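PDB 5K3J: acyl-coenzyme A oxidase acox-1.2 from Caenorhabditis elegans, which catalyses the FAD-dependent first step of peroxisomal beta-oxidation, desaturating the side chain of five-carbon omega-ascaroside CoA thioesters with oxygen in pheromone biosynthesis. Local coordinates for residues L176-P179 with A183-W186; G145-T150 with P213-V218; K331-D334 with Q338-R341. All blocks are in the same frame, centred on the assembly; numbering follows the deposited sequence.

How the contacts relate
Contacts 1 and 2 adjoin in the beta domain, their centres 11 Å apart. They touch directly: Trp186 N lies 2.7 Å from Thr150 O and Lys185 NZ 2.9 Å from Gln149 O, both probable hydrogen bonds, and Leu176 CD2 packs at 3.6 Å on Val218 CG2. Contact 2 holds the flavin ring of one FAD and touches the ascaroside-CoA; contact 1 lies farther from the cofactor, the side chain of Leu184 being about 12 Å from a bound FAD. Contact 3, centred 48 Å from contact 2, grips the adenosine end of the other FAD. Since the cofactor is shared across the dimer, residues 338-341 of one subunit and 145-150 of its partner hold opposite ends of the same FAD.

Contact 1: residues L176-P179 with A183-W186; sequences LHTP and ALKW
Thr178 OG1 is hydrogen-bonded to Leu253 N, and the same threonine presents its methyl to Ala183 and Leu184. The contact bridges the loop by which the chain leaves strand 173-177 of the mixed sheet and enters strand 185-189 of a separate three-stranded antiparallel sheet, both in the beta domain of the acyl-CoA oxidase fold. No hydrogen bond joins the segments; the nearest CA pair, Thr178 and Ala183, is 5.5 Å apart. In Thr178, CG2 stands anti to the backbone N and OG1 beside it, so that one branch serves Leu253 while the other faces residues 183-184. Leu184 CB points away from residues 176-179, yet its CD2 comes back to within 4.0 Å of Thr178 CG2; Leu184 also packs on Phe631 of the second subunit. Pro179 adds its CD, 3.6 Å from Ala183 CB. Beyond the touching residues, Lys185 NZ is gripped by the carboxylate of Glu151 and by the carbonyls of Gln149 and Val201. The threonine methyl sits closest to the 183-184 peptide: Thr178 CG2 lies 3.4 Å from Leu184 N and 3.5 Å from Ala183 C, with Ala183 CB at 3.6 Å.

Contact 2: residues G145-T150 with P213-V218; sequences GCYAQT and PHFFMV. With FAD (flavin-adenine dinucleotide), chain C.
The backbones carrying Tyr147 and Phe215 do not pair with each other, because strand 197-205 lies between them in the mixed sheet, parallel to 147-148 and antiparallel to 210-219; the CA of Tyr147 is accordingly 9.5 Å from the CA of Phe215. The gap is closed by two rings. Tyr147 CE1 approaches Phe215 CE1 to 3.4 Å, at the edge of the phenylalanine ring and near its plane. With centroids 5.8 Å apart and planes at 50°, the pair is oblique, fitting neither a parallel stack nor a T-shape. On Tyr147, CG stands anti to the backbone N (chi1 -172°), which brings the far edge of the ring, at CE1 and OH, near Phe215. A hydrogen bond from Tyr147 OH to Gln149 OE1 is modelled too short to be relied on. Toward the flavin the backbone does most of the work: FAD N3 donates to Tyr147 O at 2.7 Å, and the peptide N-H groups of Gln149 and Thr150 converge on the C2 carbonyl oxygen, FAD O2. Gln149 N is 2.9 Å from FAD O2, and Thr150 N lies at the same distance from FAD O2 with a straighter N-H...O angle of 166°. Thr150 OG1 completes the edge by donating to FAD N1 at 2.9 Å. Three donors at the N1-C2=O2 locus would be expected to stabilise the negative charge that gathers there when the flavin is reduced. Gly409 N of the second subunit also bonds this FAD, and the ascaroside-CoA touches Tyr147 and Gln149. Such a beta-domain segment, bonded to the pyrimidine edge of the flavin beside the substrate, is typical of the acyl-CoA dehydrogenase and oxidase active site.

Contact 3: residues K331-D334 with Q338-R341; sequences KVLD and QQHR. With FAD (flavin-adenine dinucleotide), chain G.
The adenosine end of an FAD pocket, in the acyl-CoA oxidase C-alpha1 region, is built where Val332 and Leu333 meet Gln338 and Gln339 of the short helix 336-340. One hydrogen bond crosses directly: Gln339 NE2 donates to Leu333 O at 3.0 Å, with an N-H...O angle of 152°. The donor lies in the carbonyl plane, on a lone pair, and the oxygen is only 3° out of the amide plane of Gln339, so each partner lies in the other's plane. An extended side chain carries the amide back over the intervening residues to that carbonyl. Gln338 turns the other way. Its CB sits 3.2 Å from Val332 O, and the chain bends at chi2, swinging the amide toward the ribose. Ser315 OG is hydrogen-bonded to Gln338 OE1, a second-shell bond that should fix which end of the amide faces the cofactor. The Val332 CG1 methyl packs against the ribose and adenine, 3.5 Å from FAD O4B and 3.9 Å from FAD C8A. Arg341 completes the grip, its guanidinium steadied through NE by Gln402 OE1, while neighbouring His340 bonds a phosphate oxygen of ATP through NE2, which places the two nucleotide sites side by side. Both remaining donors meet on the ribose hydroxyl oxygen O3B, which the edge of the guanidinium approaches near its plane: Gln338 NE2 reaches FAD O3B at 2.9 Å in an almost straight bond (173°), and Arg341 NH1 reaches FAD O3B at 3.0 Å.

Contact 1: residues L176-P179 with A183-W186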
loop_
_atom_site.group_PDB
_atom_site.type_symbol
_atom_site.label_atom_id
_atom_site.label_comp_id
_atom_site.label_asym_id
_atom_site.label_seq_id
_atom_site.Cartn_x
_atom_site.Cartn_y
_atom_site.Cartn_z
ATOM N N LEU A 176 0.762 5.979 -39.842
ATOM C CA LEU A 176 0.585 5.503 -38.474
ATOM C C LEU A 176 -0.879 5.617 -38.087
ATOM O O LEU A 176 -1.440 6.709 -38.124
ATOM C CB LEU A 176 1.458 6.305 -37.502
ATOM C CG LEU A 176 2.917 5.901 -37.278
ATOM C CD1 LEU A 176 3.580 5.468 -38.570
ATOM C CD2 LEU A 176 3.656 7.077 -36.680
ATOM N N HIS A 177 -1.501 4.500 -37.720
ATOM C CA HIS A 177 -2.933 4.523 -37.434
ATOM C C HIS A 177 -3.339 3.902 -36.099
ATOM O O HIS A 177 -2.823 2.858 -35.692
ATOM C CB HIS A 177 -3.705 3.828 -38.558
ATOM C CG HIS A 177 -5.160 4.158 -38.564
ATOM N ND1 HIS A 177 -5.619 5.458 -38.555
ATOM C CD2 HIS A 177 -6.257 3.368 -38.551
ATOM C CE1 HIS A 177 -6.939 5.452 -38.547
ATOM N NE2 HIS A 177 -7.352 4.197 -38.545
ATOM N N THR A 178 -4.273 4.573 -35.433
ATOM C CA THR A 178 -4.965 4.028 -34.277
ATOM C C THR A 178 -6.371 3.599 -34.709
ATOM O O THR A 178 -7.290 4.421 -34.746
ATOM C CB THR A 178 -5.049 5.058 -33.138
ATOM O OG1 THR A 178 -3.735 5.539 -32.827
ATOM C CG2 THR A 178 -5.662 4.433 -31.906
ATOM N N PRO A 179 -6.538 2.314 -35.057
ATOM C CA PRO A 179 -7.807 1.812 -35.596
ATOM C C PRO A 179 -8.919 1.747 -34.561
ATOM O O PRO A 179 -10.037 2.165 -34.849
ATOM C CB PRO A 179 -7.449 0.410 -36.081
ATOM C CG PRO A 179 -6.311 0.002 -35.221
ATOM C CD PRO A 179 -5.515 1.257 -34.990
ATOM N N ALA A 183 -6.725 0.635 -29.190
ATOM C CA ALA A 183 -5.451 0.838 -29.872
ATOM C C ALA A 183 -4.796 2.144 -29.438
ATOM O O ALA A 183 -3.601 2.351 -29.668
ATOM C CB ALA A 183 -5.639 0.826 -31.375
ATOM N N LEU A 184 -5.589 3.027 -28.832
ATOM C CA LEU A 184 -5.087 4.279 -28.281
ATOM C C LEU A 184 -3.911 4.019 -27.361
ATOM O O LEU A 184 -3.992 3.165 -26.481
ATOM C CB LEU A 184 -6.183 5.011 -27.501
ATOM C CG LEU A 184 -7.362 5.680 -28.211
ATOM C CD1 LEU A 184 -8.401 6.131 -27.193
ATOM C CD2 LEU A 184 -6.889 6.852 -29.024
ATOM N N LYS A 185 -2.819 4.747 -27.570
ATOM C CA LYS A 185 -1.744 4.767 -26.591
ATOM C C LYS A 185 -2.340 5.221 -25.269
ATOM O O LYS A 185 -3.251 6.041 -25.244
ATOM C CB LYS A 185 -0.607 5.694 -27.025
ATOM C CG LYS A 185 0.110 5.231 -28.280
ATOM C CD LYS A 185 0.426 3.748 -28.193
ATOM C CE LYS A 185 1.286 3.279 -29.354
ATOM N NZ LYS A 185 1.569 1.820 -29.255
ATOM N N TRP A 186 -1.850 4.673 -24.169
ATOM C CA TRP A 186 -2.464 4.928 -22.875
ATOM C C TRP A 186 -1.429 4.669 -21.793
ATOM O O TRP A 186 -0.896 3.564 -21.724
ATOM C CB TRP A 186 -3.701 4.038 -22.692
ATOM C CG TRP A 186 -4.693 4.511 -21.656
ATOM C CD1 TRP A 186 -4.576 4.396 -20.302
ATOM C CD2 TRP A 186 -5.961 5.133 -21.902
ATOM N NE1 TRP A 186 -5.685 4.924 -19.684
ATOM C CE2 TRP A 186 -6.552 5.382 -20.640
ATOM C CE3 TRP A 186 -6.656 5.517 -23.050
ATOM C CZ2 TRP A 186 -7.795 5.990 -20.508
ATOM C CZ3 TRP A 186 -7.892 6.122 -22.913
ATOM C CH2 TRP A 186 -8.447 6.353 -21.653
#

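Contact 2: residues G145-T150 with P213-V218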
loop_
_atom_site.group_PDB
_atom_site.type_symbol
_atom_site.label_atom_id
_atom_site.label_comp_id
_atom_site.label_asym_id
_atom_site.label_seq_id
_atom_site.Cartn_x
_atom_site.Cartn_y
_atom_site.Cartn_z
ATOM N N GLY A 145 9.641 15.243 -24.997
ATOM C CA GLY A 145 9.312 13.963 -25.596
ATOM C C GLY A 145 8.640 12.995 -24.644
ATOM O O GLY A 145 8.269 13.370 -23.530
ATOM N N CYS A 146 8.469 11.753 -25.098
ATOM C CA CYS A 146 7.929 10.679 -24.268
ATOM C C CYS A 146 8.058 9.313 -24.937
ATOM O O CYS A 146 8.288 9.206 -26.138
ATOM C CB CYS A 146 6.458 10.935 -23.928
ATOM S SG CYS A 146 5.304 10.816 -25.315
ATOM N N TYR A 147 7.884 8.272 -24.131
ATOM C CA TYR A 147 7.911 6.884 -24.587
ATOM C C TYR A 147 6.475 6.357 -24.720
ATOM O O TYR A 147 5.871 5.937 -23.735
ATOM C CB TYR A 147 8.728 6.041 -23.600
ATOM C CG TYR A 147 9.028 4.609 -23.999
ATOM C CD1 TYR A 147 10.142 4.298 -24.776
ATOM C CD2 TYR A 147 8.224 3.561 -23.566
ATOM C CE1 TYR A 147 10.428 2.989 -25.126
ATOM C CE2 TYR A 147 8.507 2.250 -23.918
ATOM C CZ TYR A 147 9.608 1.974 -24.693
ATOM O OH TYR A 147 9.880 0.670 -25.034
ATOM N N ALA A 148 5.933 6.393 -25.935
ATOM C CA ALA A 148 4.532 6.046 -26.166
ATOM C C ALA A 148 4.370 4.610 -26.660
ATOM O O ALA A 148 4.305 4.358 -27.862
ATOM C CB ALA A 148 3.907 7.018 -27.152
ATOM N N GLN A 149 4.296 3.672 -25.723
ATOM C CA GLN A 149 4.251 2.252 -26.058
ATOM C C GLN A 149 2.919 1.613 -25.676
ATOM O O GLN A 149 2.180 1.130 -26.541
ATOM C CB GLN A 149 5.400 1.514 -25.367
ATOM C CG GLN A 149 5.506 0.036 -25.702
ATOM C CD GLN A 149 6.782 -0.588 -25.171
ATOM O OE1 GLN A 149 7.829 -0.526 -25.814
ATOM N NE2 GLN A 149 6.702 -1.193 -23.995
ATOM N N THR A 150 2.627 1.605 -24.378
ATOM C CA THR A 150 1.425 0.967 -23.855
ATOM C C THR A 150 0.157 1.531 -24.478
ATOM O O THR A 150 0.005 2.745 -24.618
ATOM C CB THR A 150 1.340 1.117 -22.320
ATOM O OG1 THR A 150 2.514 0.554 -21.722
ATOM C CG2 THR A 150 0.102 0.409 -21.760
ATOM N N PRO A 213 6.952 -4.796 -33.442
ATOM C CA PRO A 213 6.923 -3.407 -32.965
ATOM C C PRO A 213 8.225 -2.647 -33.241
ATOM O O PRO A 213 9.307 -3.203 -33.044
ATOM C CB PRO A 213 6.693 -3.568 -31.464
ATOM C CG PRO A 213 7.272 -4.905 -31.145
ATOM C CD PRO A 213 6.969 -5.762 -32.329
ATOM N N HIS A 214 8.118 -1.398 -33.692
ATOM C CA HIS A 214 9.287 -0.567 -33.973
ATOM C C HIS A 214 9.100 0.851 -33.434
ATOM O O HIS A 214 8.021 1.196 -32.961
ATOM C CB HIS A 214 9.563 -0.527 -35.476
ATOM C CG HIS A 214 10.161 -1.789 -36.016
ATOM N ND1 HIS A 214 9.505 -3.001 -35.976
ATOM C CD2 HIS A 214 11.357 -2.028 -36.605
ATOM C CE1 HIS A 214 10.272 -3.932 -36.514
ATOM N NE2 HIS A 214 11.400 -3.367 -36.906
ATOM N N PHE A 215 10.148 1.669 -33.506
ATOM C CA PHE A 215 10.090 3.026 -32.968
ATOM C C PHE A 215 9.966 4.080 -34.066
ATOM O O PHE A 215 10.742 4.094 -35.018
ATOM C CB PHE A 215 11.319 3.310 -32.107
ATOM C CG PHE A 215 11.321 2.578 -30.802
ATOM C CD1 PHE A 215 10.651 3.089 -29.702
ATOM C CD2 PHE A 215 11.992 1.374 -30.674
ATOM C CE1 PHE A 215 10.652 2.411 -28.500
ATOM C CE2 PHE A 215 11.996 0.693 -29.480
ATOM C CZ PHE A 215 11.322 1.214 -28.386
ATOM N N PHE A 216 8.981 4.959 -33.920
ATOM C CA PHE A 216 8.756 6.035 -34.877
ATOM C C PHE A 216 8.671 7.374 -34.155
ATOM O O PHE A 216 7.837 7.561 -33.270
ATOM C CB PHE A 216 7.475 5.798 -35.689
ATOM C CG PHE A 216 7.450 4.492 -36.413
ATOM C CD1 PHE A 216 7.100 3.332 -35.747
ATOM C CD2 PHE A 216 7.760 4.424 -37.759
ATOM C CE1 PHE A 216 7.075 2.134 -36.402
ATOM C CE2 PHE A 216 7.732 3.223 -38.422
ATOM C CZ PHE A 216 7.396 2.075 -37.743
ATOM N N MET A 217 9.546 8.298 -34.533
ATOM C CA MET A 217 9.457 9.665 -34.045
ATOM C C MET A 217 8.219 10.336 -34.615
ATOM O O MET A 217 8.006 10.335 -35.825
ATOM C CB MET A 217 10.709 10.460 -34.420
ATOM C CG MET A 217 10.666 11.916 -33.996
ATOM S SD MET A 217 10.575 12.120 -32.206
ATOM C CE MET A 217 12.175 11.482 -31.723
ATOM N N VAL A 218 7.397 10.894 -33.735
ATOM C CA VAL A 218 6.206 11.601 -34.166
ATOM C C VAL A 218 6.132 12.966 -33.507
ATOM O O VAL A 218 6.184 13.065 -32.282
ATOM C CB VAL A 218 4.931 10.805 -33.831
ATOM C CG1 VAL A 218 3.698 11.499 -34.408
ATOM C CG2 VAL A 218 5.049 9.387 -34.344
HETATM P PA FAD C . -1.706 -6.243 -17.597
HETATM O O1A FAD C . -1.014 -7.216 -18.570
HETATM O O2A FAD C . -3.028 -5.795 -18.160
HETATM O O5B FAD C . -1.968 -6.950 -16.166
HETATM C C5B FAD C . -3.267 -7.496 -15.882
HETATM C C4B FAD C . -3.098 -8.786 -15.017
HETATM O O4B FAD C . -2.931 -9.818 -15.806
HETATM C C3B FAD C . -1.813 -8.695 -14.178
HETATM O O3B FAD C . -1.990 -9.317 -13.004
HETATM C C2B FAD C . -0.762 -9.456 -15.036
HETATM O O2B FAD C . 0.330 -9.993 -14.168
HETATM C C1B FAD C . -1.454 -10.411 -15.543
HETATM N N9A FAD C . -0.882 -10.869 -16.777
HETATM C C8A FAD C . -0.811 -10.217 -17.952
HETATM N N7A FAD C . -0.189 -11.025 -18.841
HETATM C C5A FAD C . 0.128 -12.191 -18.206
HETATM C C6A FAD C . 0.767 -13.351 -18.639
HETATM N N6A FAD C . 1.332 -13.788 -19.872
HETATM N N1A FAD C . 0.954 -14.365 -17.789
HETATM C C2A FAD C . 0.520 -14.264 -16.498
HETATM N N3A FAD C . -0.105 -13.134 -16.071
HETATM C C4A FAD C . -0.296 -12.099 -16.938
HETATM N N1 FAD C . 3.647 2.954 -20.678
HETATM C C2 FAD C . 4.413 3.650 -21.713
HETATM O O2 FAD C . 4.446 3.220 -22.849
HETATM N N3 FAD C . 5.150 4.874 -21.397
HETATM C C4 FAD C . 5.124 5.384 -20.080
HETATM O O4 FAD C . 5.750 6.432 -19.809
HETATM C C4X FAD C . 4.341 4.677 -19.022
HETATM N N5 FAD C . 4.308 5.202 -17.674
HETATM C C5X FAD C . 3.550 4.514 -16.635
HETATM C C6 FAD C . 3.525 5.028 -15.328
HETATM C C7 FAD C . 2.793 4.371 -14.320
HETATM C C7M FAD C . 2.926 5.130 -12.995
HETATM C C8 FAD C . 2.085 3.201 -14.611
HETATM C C8M FAD C . 1.270 2.428 -13.591
HETATM C C9 FAD C . 2.104 2.679 -15.920
HETATM C C9A FAD C . 2.835 3.329 -16.937
HETATM N N10 FAD C . 2.860 2.781 -18.314
HETATM C C10 FAD C . 3.612 3.465 -19.337
HETATM C "C1'" FAD C . 2.116 1.539 -18.653
HETATM C "C2'" FAD C . 2.886 0.316 -18.133
HETATM O "O2'" FAD C . 4.005 0.100 -18.921
HETATM C "C3'" FAD C . 2.011 -0.907 -18.175
HETATM O "O3'" FAD C . 0.837 -0.647 -17.458
HETATM C "C4'" FAD C . 2.737 -2.060 -17.534
HETATM O "O4'" FAD C . 3.752 -2.508 -18.407
HETATM C "C5'" FAD C . 1.761 -3.187 -17.248
HETATM O "O5'" FAD C . 1.111 -3.572 -18.463
HETATM P P FAD C . -0.469 -3.827 -18.418
HETATM O O1P FAD C . -1.150 -2.520 -17.993
HETATM O O2P FAD C . -0.966 -4.268 -19.760
HETATM O O3P FAD C . -0.767 -4.965 -17.356
#

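Contact 3: residues K331-D334 with Q338-R341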
loop_
_atom_site.group_PDB
_atom_site.type_symbol
_atom_site.label_atom_id
_atom_site.label_comp_id
_atom_site.label_asym_id
_atom_site.label_seq_id
_atom_site.Cartn_x
_atom_site.Cartn_y
_atom_site.Cartn_z
ATOM N N LYS A 331 11.372 6.195 24.247
ATOM C CA LYS A 331 11.357 6.341 22.796
ATOM C C LYS A 331 10.873 5.039 22.153
ATOM O O LYS A 331 11.319 3.954 22.526
ATOM C CB LYS A 331 12.747 6.709 22.274
ATOM C CG LYS A 331 13.294 8.039 22.794
ATOM C CD LYS A 331 14.666 8.332 22.199
ATOM C CE LYS A 331 15.230 9.655 22.685
ATOM N NZ LYS A 331 16.510 9.973 21.998
ATOM N N VAL A 332 9.962 5.150 21.188
ATOM C CA VAL A 332 9.344 3.971 20.583
ATOM C C VAL A 332 10.342 3.164 19.764
ATOM O O VAL A 332 10.114 1.990 19.483
ATOM C CB VAL A 332 8.151 4.355 19.685
ATOM C CG1 VAL A 332 6.981 4.832 20.533
ATOM C CG2 VAL A 332 8.566 5.411 18.674
ATOM N N LEU A 333 11.453 3.792 19.397
ATOM C CA LEU A 333 12.506 3.103 18.666
ATOM C C LEU A 333 13.182 2.046 19.540
ATOM O O LEU A 333 13.858 1.156 19.036
ATOM C CB LEU A 333 13.541 4.107 18.141
ATOM C CG LEU A 333 14.691 3.577 17.277
ATOM C CD1 LEU A 333 14.162 2.778 16.092
ATOM C CD2 LEU A 333 15.586 4.719 16.813
ATOM N N ASP A 334 12.989 2.138 20.852
ATOM C CA ASP A 334 13.610 1.189 21.772
ATOM C C ASP A 334 12.894 -0.158 21.769
ATOM O O ASP A 334 13.497 -1.193 22.060
ATOM C CB ASP A 334 13.647 1.761 23.190
ATOM C CG ASP A 334 14.750 2.785 23.374
ATOM O OD1 ASP A 334 15.650 2.844 22.511
ATOM O OD2 ASP A 334 14.728 3.521 24.382
ATOM N N GLN A 338 9.394 -2.389 16.891
ATOM C CA GLN A 338 9.700 -1.189 16.120
ATOM C C GLN A 338 11.054 -1.278 15.431
ATOM O O GLN A 338 11.205 -0.831 14.294
ATOM C CB GLN A 338 9.655 0.044 17.019
ATOM C CG GLN A 338 8.392 0.872 16.871
ATOM C CD GLN A 338 8.607 2.125 16.037
ATOM O OE1 GLN A 338 9.726 2.629 15.923
ATOM N NE2 GLN A 338 7.532 2.632 15.446
ATOM N N GLN A 339 12.039 -1.840 16.127
ATOM C CA GLN A 339 13.342 -2.119 15.529
ATOM C C GLN A 339 13.211 -3.228 14.490
ATOM O O GLN A 339 13.956 -3.277 13.515
ATOM C CB GLN A 339 14.359 -2.518 16.600
ATOM C CG GLN A 339 14.669 -1.419 17.603
ATOM C CD GLN A 339 15.700 -1.835 18.636
ATOM O OE1 GLN A 339 16.374 -2.851 18.477
ATOM N NE2 GLN A 339 15.824 -1.051 19.703
ATOM N N HIS A 340 12.241 -4.108 14.704
ATOM C CA HIS A 340 12.008 -5.245 13.824
ATOM C C HIS A 340 11.256 -4.850 12.555
ATOM O O HIS A 340 11.441 -5.457 11.496
ATOM C CB HIS A 340 11.234 -6.324 14.574
ATOM C CG HIS A 340 10.822 -7.475 13.719
ATOM N ND1 HIS A 340 11.717 -8.187 12.950
ATOM C CD2 HIS A 340 9.611 -8.043 13.512
ATOM C CE1 HIS A 340 11.074 -9.143 12.305
ATOM N NE2 HIS A 340 9.796 -9.080 12.630
ATOM N N ARG A 341 10.396 -3.842 12.667
ATOM C CA ARG A 341 9.583 -3.414 11.534
ATOM C C ARG A 341 10.275 -2.297 10.759
ATOM O O ARG A 341 9.742 -1.792 9.771
ATOM C CB ARG A 341 8.197 -2.963 12.007
ATOM C CG ARG A 341 8.122 -1.531 12.522
ATOM C CD ARG A 341 6.797 -1.276 13.227
ATOM N NE ARG A 341 5.689 -1.928 12.538
ATOM C CZ ARG A 341 4.410 -1.787 12.863
ATOM N NH1 ARG A 341 4.058 -1.004 13.876
ATOM N NH2 ARG A 341 3.481 -2.431 12.168
HETATM P PA FAD G . 1.908 5.119 18.730
HETATM O O1A FAD G . 1.280 4.673 20.052
HETATM O O2A FAD G . 2.693 6.381 18.937
HETATM O O5B FAD G . 2.891 3.960 18.183
HETATM C C5B FAD G . 3.747 4.258 17.067
HETATM C C4B FAD G . 4.825 3.138 16.968
HETATM O O4B FAD G . 5.309 2.892 18.153
HETATM C C3B FAD G . 4.183 1.829 16.494
HETATM O O3B FAD G . 5.019 1.179 15.676
HETATM C C2B FAD G . 3.973 1.009 17.799
HETATM O O2B FAD G . 4.071 -0.459 17.506
HETATM C C1B FAD G . 4.949 1.375 18.546
HETATM N N9A FAD G . 4.582 1.312 19.927
HETATM C C8A FAD G . 4.019 2.293 20.657
HETATM N N7A FAD G . 3.839 1.821 21.917
HETATM C C5A FAD G . 4.298 0.537 21.957
HETATM C C6A FAD G . 4.353 -0.398 22.985
HETATM N N6A FAD G . 3.972 -0.405 24.357
HETATM N N1A FAD G . 4.860 -1.609 22.758
HETATM C C2A FAD G . 5.327 -1.933 21.518
HETATM N N3A FAD G . 5.274 -1.020 20.511
HETATM C C4A FAD G . 4.756 0.218 20.741
HETATM N N1 FAD G . -8.408 8.938 17.761
HETATM C C2 FAD G . -9.603 9.401 18.461
HETATM O O2 FAD G . -9.567 9.594 19.658
HETATM N N3 FAD G . -10.847 9.632 17.721
HETATM C C4 FAD G . -10.892 9.407 16.327
HETATM O O4 FAD G . -11.952 9.604 15.698
HETATM C C4X FAD G . -9.675 8.936 15.610
HETATM N N5 FAD G . -9.716 8.705 14.186
HETATM C C5X FAD G . -8.520 8.243 13.486
HETATM C C6 FAD G . -8.563 8.020 12.099
HETATM C C7 FAD G . -7.412 7.573 11.422
HETATM C C7M FAD G . -7.699 7.402 9.927
HETATM C C8 FAD G . -6.224 7.353 12.126
HETATM C C8M FAD G . -4.932 6.873 11.487
HETATM C C9 FAD G . -6.173 7.575 13.518
HETATM C C9A FAD G . -7.320 8.020 14.199
HETATM N N10 FAD G . -7.275 8.252 15.656
HETATM C C10 FAD G . -8.449 8.709 16.344
HETATM C "C1'" FAD G . -6.025 8.031 16.415
HETATM C "C2'" FAD G . -5.759 6.540 16.605
HETATM O "O2'" FAD G . -6.761 5.989 17.386
HETATM C "C3'" FAD G . -4.437 6.388 17.303
HETATM O "O3'" FAD G . -3.438 7.020 16.543
HETATM C "C4'" FAD G . -4.098 4.930 17.461
HETATM O "O4'" FAD G . -5.047 4.319 18.303
HETATM C "C5'" FAD G . -2.719 4.814 18.074
HETATM O "O5'" FAD G . -1.811 5.581 17.296
HETATM P P FAD G . -0.533 6.248 17.991
HETATM O O1P FAD G . -0.348 7.668 17.446
HETATM O O2P FAD G . -0.719 6.303 19.473
HETATM O O3P FAD G . 0.745 5.382 17.669
#